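Local coordinates for cobalamin biosynthesis protein CobN (Mycobacterium tuberculosis, PDB 7C6O), which is the large, probably catalytic subunit of cobaltochelatase, the enzyme that inserts cobalt into the corrin ring during cobalamin biosynthesis, at residues Val845-Glu857 against Arg908-Asp920. Sequence-based numbering, arbitrary orientation. Where two conformers were deposited one is given.
Sequences VDPKAVPSRLAWE and RPVWDDASRRVID
Trp911 lies with one face beneath the aliphatic part of Arg853, whose CG stands 3.8 Å from the centroid of the six-membered ring, almost on its normal. A long, extended arginine suits this place: the methylenes give a CH-pi contact, the guanidinium continues over CE3 with its plane 36° from the indole, and NH2 forms a salt bridge of 2.8 Å with the syn lone pair of Asp913 OD1, a little out of the guanidinium plane. Pro909 CB packs on the opposite face of Trp911. In the indole plane, NE1 donates to Pro851 O at 2.8 Å, helping to set the rotation of the ring, while the far edge of Trp911, at CH2, points toward the face of Trp856 in an offset edge-to-face pair with planes 67° apart. Trp856, its CG anti to the backbone N (chi1 171°), is swung from the first turn of helix 853-874 across the strand, where Pro909 CD lies 3.5 Å from the centroid of its six-membered ring, over the face, a CH-pi contact; a flat ring and a rigid proline fit closely. Ala899 and Leu902 of helix 896-905 also touch this indole.

Residues 908-920 form the turn end of a two-stranded antiparallel hairpin (strands 907-911 and 918-923), with a classic bulge where Ile919 and Asp920 face Val910. The chain leading into the helix runs along it; it has a cis peptide bond before Pro851, and Ser852 OG caps the helix by accepting from Ala855 N. Here Val918 N donates to Lys848 O at 2.9 Å, and the small Ala849 lets the backbones approach to 3.9 Å between its CA and that of Arg917. Arg917 extends past Lys848, whose CD lies over the guanidinium, and in the guanidinium plane NE donates almost straight to the syn lone pair of Asp846 OD2 at 2.7 Å, a salt bridge; NH2 adds a weak bond to OD1. Asp846 OD1 also accepts from Lys848 N in an Asx turn, and a water joins OD2 to Ser915 O.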
loop_
_atom_site.group_PDB
_atom_site.type_symbol
_atom_site.label_atom_id
_atom_site.label_comp_id
_atom_site.label_asym_id
_atom_site.label_seq_id
_atom_site.Cartn_x
_atom_site.Cartn_y
_atom_site.Cartn_z
ATOM N N VAL A 845 -5.258 -6.189 1.906
ATOM C CA VAL A 845 -6.686 -6.417 2.076
ATOM C C VAL A 845 -7.322 -6.756 0.736
ATOM O O VAL A 845 -6.761 -6.500 -0.333
ATOM C CB VAL A 845 -7.391 -5.187 2.694
ATOM C CG1 VAL A 845 -6.830 -4.887 4.076
ATOM C CG2 VAL A 845 -7.258 -3.975 1.778
ATOM N N ASP A 846 -8.504 -7.349 0.811
ATOM C CA ASP A 846 -9.373 -7.478 -0.350
ATOM C C ASP A 846 -9.905 -6.090 -0.672
ATOM O O ASP A 846 -10.697 -5.549 0.112
ATOM C CB ASP A 846 -10.515 -8.458 -0.058
ATOM C CG ASP A 846 -11.494 -8.601 -1.218
ATOM O OD1 ASP A 846 -11.290 -7.982 -2.283
ATOM O OD2 ASP A 846 -12.484 -9.345 -1.057
ATOM N N PRO A 847 -9.503 -5.474 -1.786
ATOM C CA PRO A 847 -9.900 -4.081 -2.046
ATOM C C PRO A 847 -11.373 -3.911 -2.364
ATOM O O PRO A 847 -11.853 -2.769 -2.368
ATOM C CB PRO A 847 -9.027 -3.691 -3.243
ATOM C CG PRO A 847 -8.804 -4.989 -3.962
ATOM C CD PRO A 847 -8.696 -6.038 -2.884
ATOM N N LYS A 848 -12.100 -4.993 -2.640
ATOM C CA LYS A 848 -13.541 -4.936 -2.844
ATOM C C LYS A 848 -14.326 -5.156 -1.557
ATOM O O LYS A 848 -15.561 -5.171 -1.593
ATOM C CB LYS A 848 -13.964 -5.974 -3.894
ATOM C CG LYS A 848 -13.383 -5.714 -5.281
ATOM C CD LYS A 848 -13.511 -6.932 -6.190
ATOM C CE LYS A 848 -14.963 -7.239 -6.519
ATOM N NZ LYS A 848 -15.604 -6.145 -7.299
ATOM N N ALA A 849 -13.639 -5.324 -0.425
ATOM C CA ALA A 849 -14.277 -5.602 0.857
ATOM C C ALA A 849 -14.021 -4.492 1.870
ATOM O O ALA A 849 -14.001 -4.741 3.080
ATOM C CB ALA A 849 -13.809 -6.947 1.409
ATOM N N VAL A 850 -13.820 -3.266 1.395
ATOM C CA VAL A 850 -13.618 -2.123 2.282
ATOM C C VAL A 850 -14.666 -1.062 1.959
ATOM O O VAL A 850 -14.931 -0.789 0.778
ATOM C CB VAL A 850 -12.185 -1.570 2.179
ATOM C CG1 VAL A 850 -11.180 -2.598 2.680
ATOM C CG2 VAL A 850 -11.850 -1.161 0.756
ATOM N N PRO A 851 -15.304 -0.449 2.966
ATOM C CA PRO A 851 -15.067 -0.704 4.391
ATOM C C PRO A 851 -15.677 -2.010 4.893
ATOM O O PRO A 851 -16.743 -2.422 4.428
ATOM C CB PRO A 851 -15.742 0.489 5.071
ATOM C CG PRO A 851 -16.848 0.855 4.141
ATOM C CD PRO A 851 -16.311 0.608 2.757
ATOM N N SER A 852 -14.987 -2.657 5.829
ATOM C CA SER A 852 -15.576 -3.774 6.544
ATOM C C SER A 852 -16.666 -3.267 7.486
ATOM O O SER A 852 -16.843 -2.061 7.688
ATOM C CB SER A 852 -14.511 -4.533 7.335
ATOM O OG SER A 852 -14.046 -3.765 8.435
ATOM N N ARG A 853 -17.406 -4.209 8.071
ATOM C CA ARG A 853 -18.430 -3.829 9.039
ATOM C C ARG A 853 -17.809 -3.176 10.268
ATOM O O ARG A 853 -18.375 -2.229 10.829
ATOM C CB ARG A 853 -19.264 -5.048 9.428
ATOM C CG ARG A 853 -20.113 -5.598 8.290
ATOM C CD ARG A 853 -20.979 -6.762 8.747
ATOM N NE ARG A 853 -21.850 -7.240 7.676
ATOM C CZ ARG A 853 -23.064 -6.757 7.430
ATOM N NH1 ARG A 853 -23.555 -5.778 8.180
ATOM N NH2 ARG A 853 -23.789 -7.252 6.436
ATOM N N LEU A 854 -16.640 -3.660 10.702
ATOM C CA LEU A 854 -15.957 -3.019 11.821
ATOM C C LEU A 854 -15.498 -1.615 11.451
ATOM O O LEU A 854 -15.582 -0.692 12.269
ATOM C CB LEU A 854 -14.769 -3.864 12.280
ATOM C CG LEU A 854 -15.083 -5.145 13.052
ATOM C CD1 LEU A 854 -13.793 -5.825 13.489
ATOM C CD2 LEU A 854 -15.971 -4.838 14.248
ATOM N N ALA A 855 -14.999 -1.436 10.224
ATOM C CA ALA A 855 -14.597 -0.107 9.782
ATOM C C ALA A 855 -15.794 0.821 9.646
ATOM O O ALA A 855 -15.679 2.022 9.918
ATOM C CB ALA A 855 -13.837 -0.199 8.457
ATOM N N TRP A 856 -16.945 0.287 9.228
ATOM C CA TRP A 856 -18.161 1.091 9.181
ATOM C C TRP A 856 -18.506 1.642 10.557
ATOM O O TRP A 856 -18.873 2.815 10.686
ATOM C CB TRP A 856 -19.319 0.263 8.621
ATOM C CG TRP A 856 -20.651 0.942 8.739
ATOM C CD1 TRP A 856 -21.714 0.535 9.492
ATOM C CD2 TRP A 856 -21.056 2.155 8.093
ATOM N NE1 TRP A 856 -22.759 1.418 9.351
ATOM C CE2 TRP A 856 -22.380 2.421 8.497
ATOM C CE3 TRP A 856 -20.427 3.041 7.213
ATOM C CZ2 TRP A 856 -23.087 3.533 8.049
ATOM C CZ3 TRP A 856 -21.131 4.145 6.769
ATOM C CH2 TRP A 856 -22.447 4.382 7.188
ATOM N N GLU A 857 -18.405 0.804 11.594
ATOM C CA GLU A 857 -18.650 1.276 12.954
ATOM C C GLU A 857 -17.708 2.415 13.316
ATOM O O GLU A 857 -18.130 3.419 13.901
ATOM C CB GLU A 857 -18.489 0.128 13.952
ATOM C CG GLU A 857 -19.417 -1.052 13.735
ATOM C CD GLU A 857 -19.346 -2.050 14.874
ATOM O OE1 GLU A 857 -18.989 -1.642 16.000
ATOM O OE2 GLU A 857 -19.642 -3.240 14.646
ATOM N N ARG A 908 -25.210 4.205 3.733
ATOM C CA ARG A 908 -24.763 2.967 4.350
ATOM C C ARG A 908 -24.225 2.011 3.294
ATOM O O ARG A 908 -24.784 1.923 2.194
ATOM C CB ARG A 908 -25.917 2.298 5.099
ATOM C CG ARG A 908 -25.493 1.250 6.111
ATOM C CD ARG A 908 -26.696 0.494 6.649
ATOM N NE ARG A 908 -27.812 1.388 6.940
ATOM C CZ ARG A 908 -27.994 2.007 8.100
ATOM N NH1 ARG A 908 -27.131 1.833 9.091
ATOM N NH2 ARG A 908 -29.041 2.804 8.271
ATOM N N PRO A 909 -23.140 1.297 3.582
ATOM C CA PRO A 909 -22.687 0.246 2.668
ATOM C C PRO A 909 -23.614 -0.959 2.726
ATOM O O PRO A 909 -24.335 -1.179 3.701
ATOM C CB PRO A 909 -21.287 -0.111 3.185
ATOM C CG PRO A 909 -20.934 0.954 4.186
ATOM C CD PRO A 909 -22.231 1.455 4.729
ATOM N N VAL A 910 -23.582 -1.742 1.651
ATOM C CA VAL A 910 -24.331 -2.990 1.546
ATOM C C VAL A 910 -23.331 -4.101 1.263
ATOM O O VAL A 910 -22.616 -4.056 0.254
ATOM C CB VAL A 910 -25.409 -2.926 0.451
ATOM C CG1 VAL A 910 -26.127 -4.262 0.332
ATOM C CG2 VAL A 910 -26.400 -1.814 0.751
ATOM N N TRP A 911 -23.275 -5.088 2.152
ATOM C CA TRP A 911 -22.306 -6.170 2.061
ATOM C C TRP A 911 -22.953 -7.447 1.545
ATOM O O TRP A 911 -24.124 -7.730 1.814
ATOM C CB TRP A 911 -21.671 -6.459 3.424
ATOM C CG TRP A 911 -20.790 -5.369 3.956
ATOM C CD1 TRP A 911 -19.449 -5.224 3.747
ATOM C CD2 TRP A 911 -21.184 -4.284 4.803
ATOM N NE1 TRP A 911 -18.985 -4.110 4.407
ATOM C CE2 TRP A 911 -20.030 -3.516 5.063
ATOM C CE3 TRP A 911 -22.402 -3.885 5.365
ATOM C CZ2 TRP A 911 -20.059 -2.371 5.859
ATOM C CZ3 TRP A 911 -22.428 -2.749 6.154
ATOM C CH2 TRP A 911 -21.264 -2.004 6.394
ATOM N N ASP A 912 -22.169 -8.219 0.798
ATOM C CA ASP A 912 -22.473 -9.619 0.526
ATOM C C ASP A 912 -21.883 -10.436 1.669
ATOM O O ASP A 912 -20.660 -10.517 1.810
ATOM C CB ASP A 912 -21.894 -10.050 -0.818
ATOM C CG ASP A 912 -22.074 -11.532 -1.079
ATOM O OD1 ASP A 912 -23.162 -11.928 -1.549
ATOM O OD2 ASP A 912 -21.130 -12.303 -0.809
ATOM N N ASP A 913 -22.746 -11.038 2.490
ATOM C CA ASP A 913 -22.266 -11.680 3.711
ATOM C C ASP A 913 -21.370 -12.881 3.437
ATOM O O ASP A 913 -20.557 -13.236 4.297
ATOM C CB ASP A 913 -23.446 -12.092 4.593
ATOM C CG ASP A 913 -23.955 -10.948 5.453
ATOM O OD1 ASP A 913 -23.444 -9.818 5.304
ATOM O OD2 ASP A 913 -24.861 -11.180 6.282
ATOM N N ALA A 914 -21.488 -13.508 2.267
ATOM C CA ALA A 914 -20.601 -14.617 1.929
ATOM C C ALA A 914 -19.167 -14.132 1.734
ATOM O O ALA A 914 -18.264 -14.500 2.493
ATOM C CB ALA A 914 -21.107 -15.331 0.674
ATOM N N SER A 915 -18.941 -13.294 0.722
ATOM C CA SER A 915 -17.601 -12.819 0.395
ATOM C C SER A 915 -17.141 -11.655 1.266
ATOM O O SER A 915 -15.949 -11.324 1.240
ATOM C CB SER A 915 -17.544 -12.393 -1.072
ATOM O OG SER A 915 -18.366 -11.256 -1.288
ATOM N N ARG A 916 -18.049 -11.035 2.023
ATOM C CA ARG A 916 -17.816 -9.837 2.827
ATOM C C ARG A 916 -17.491 -8.617 1.978
ATOM O O ARG A 916 -17.049 -7.594 2.516
ATOM C CB ARG A 916 -16.715 -10.050 3.873
ATOM C CG ARG A 916 -16.958 -11.266 4.750
ATOM C CD ARG A 916 -15.914 -11.398 5.837
ATOM N NE ARG A 916 -16.047 -12.667 6.542
ATOM C CZ ARG A 916 -15.285 -13.038 7.566
ATOM N NH1 ARG A 916 -14.330 -12.231 8.010
ATOM N NH2 ARG A 916 -15.479 -14.216 8.144
ATOM N N ARG A 917 -17.717 -8.686 0.670
ATOM C CA ARG A 917 -17.419 -7.569 -0.209
ATOM C C ARG A 917 -18.574 -6.572 -0.225
ATOM O O ARG A 917 -19.739 -6.929 -0.025
ATOM C CB ARG A 917 -17.119 -8.077 -1.622
ATOM C CG ARG A 917 -15.847 -8.927 -1.684
ATOM C CD ARG A 917 -15.492 -9.378 -3.095
ATOM N NE ARG A 917 -14.050 -9.571 -3.232
ATOM C CZ ARG A 917 -13.443 -9.998 -4.335
ATOM N NH1 ARG A 917 -14.152 -10.297 -5.417
ATOM N NH2 ARG A 917 -12.122 -10.129 -4.356
ATOM N N VAL A 918 -18.233 -5.303 -0.440
ATOM C CA VAL A 918 -19.236 -4.251 -0.569
ATOM C C VAL A 918 -19.800 -4.307 -1.981
ATOM O O VAL A 918 -19.054 -4.231 -2.963
ATOM C CB VAL A 918 -18.641 -2.868 -0.265
ATOM C CG1 VAL A 918 -19.703 -1.789 -0.437
ATOM C CG2 VAL A 918 -18.063 -2.837 1.144
ATOM N N ILE A 919 -21.119 -4.451 -2.088
ATOM C CA ILE A 919 -21.769 -4.665 -3.376
ATOM C C ILE A 919 -22.742 -3.558 -3.750
ATOM O O ILE A 919 -23.140 -3.483 -4.921
ATOM C CB ILE A 919 -22.486 -6.031 -3.420
ATOM C CG1 ILE A 919 -23.579 -6.092 -2.352
ATOM C CG2 ILE A 919 -21.488 -7.164 -3.227
ATOM C CD1 ILE A 919 -24.365 -7.384 -2.357
ATOM N N ASP A 920 -23.138 -2.696 -2.817
ATOM C CA ASP A 920 -24.101 -1.646 -3.125
ATOM C C ASP A 920 -24.032 -0.573 -2.044
ATOM O O ASP A 920 -23.247 -0.661 -1.096
ATOM C CB ASP A 920 -25.517 -2.219 -3.247
ATOM C CG ASP A 920 -26.347 -1.503 -4.295
ATOM O OD1 ASP A 920 -26.033 -0.336 -4.612
ATOM O OD2 ASP A 920 -27.313 -2.107 -4.803
HETATM O O HOH W 1 -13.407 -11.898 -0.044
HETATM O O HOH W 2 -16.538 -2.775 -3.424
HETATM O O HOH W 3 -17.965 -6.132 -4.834
HETATM O O HOH W 4 -15.877 -6.450 4.467
#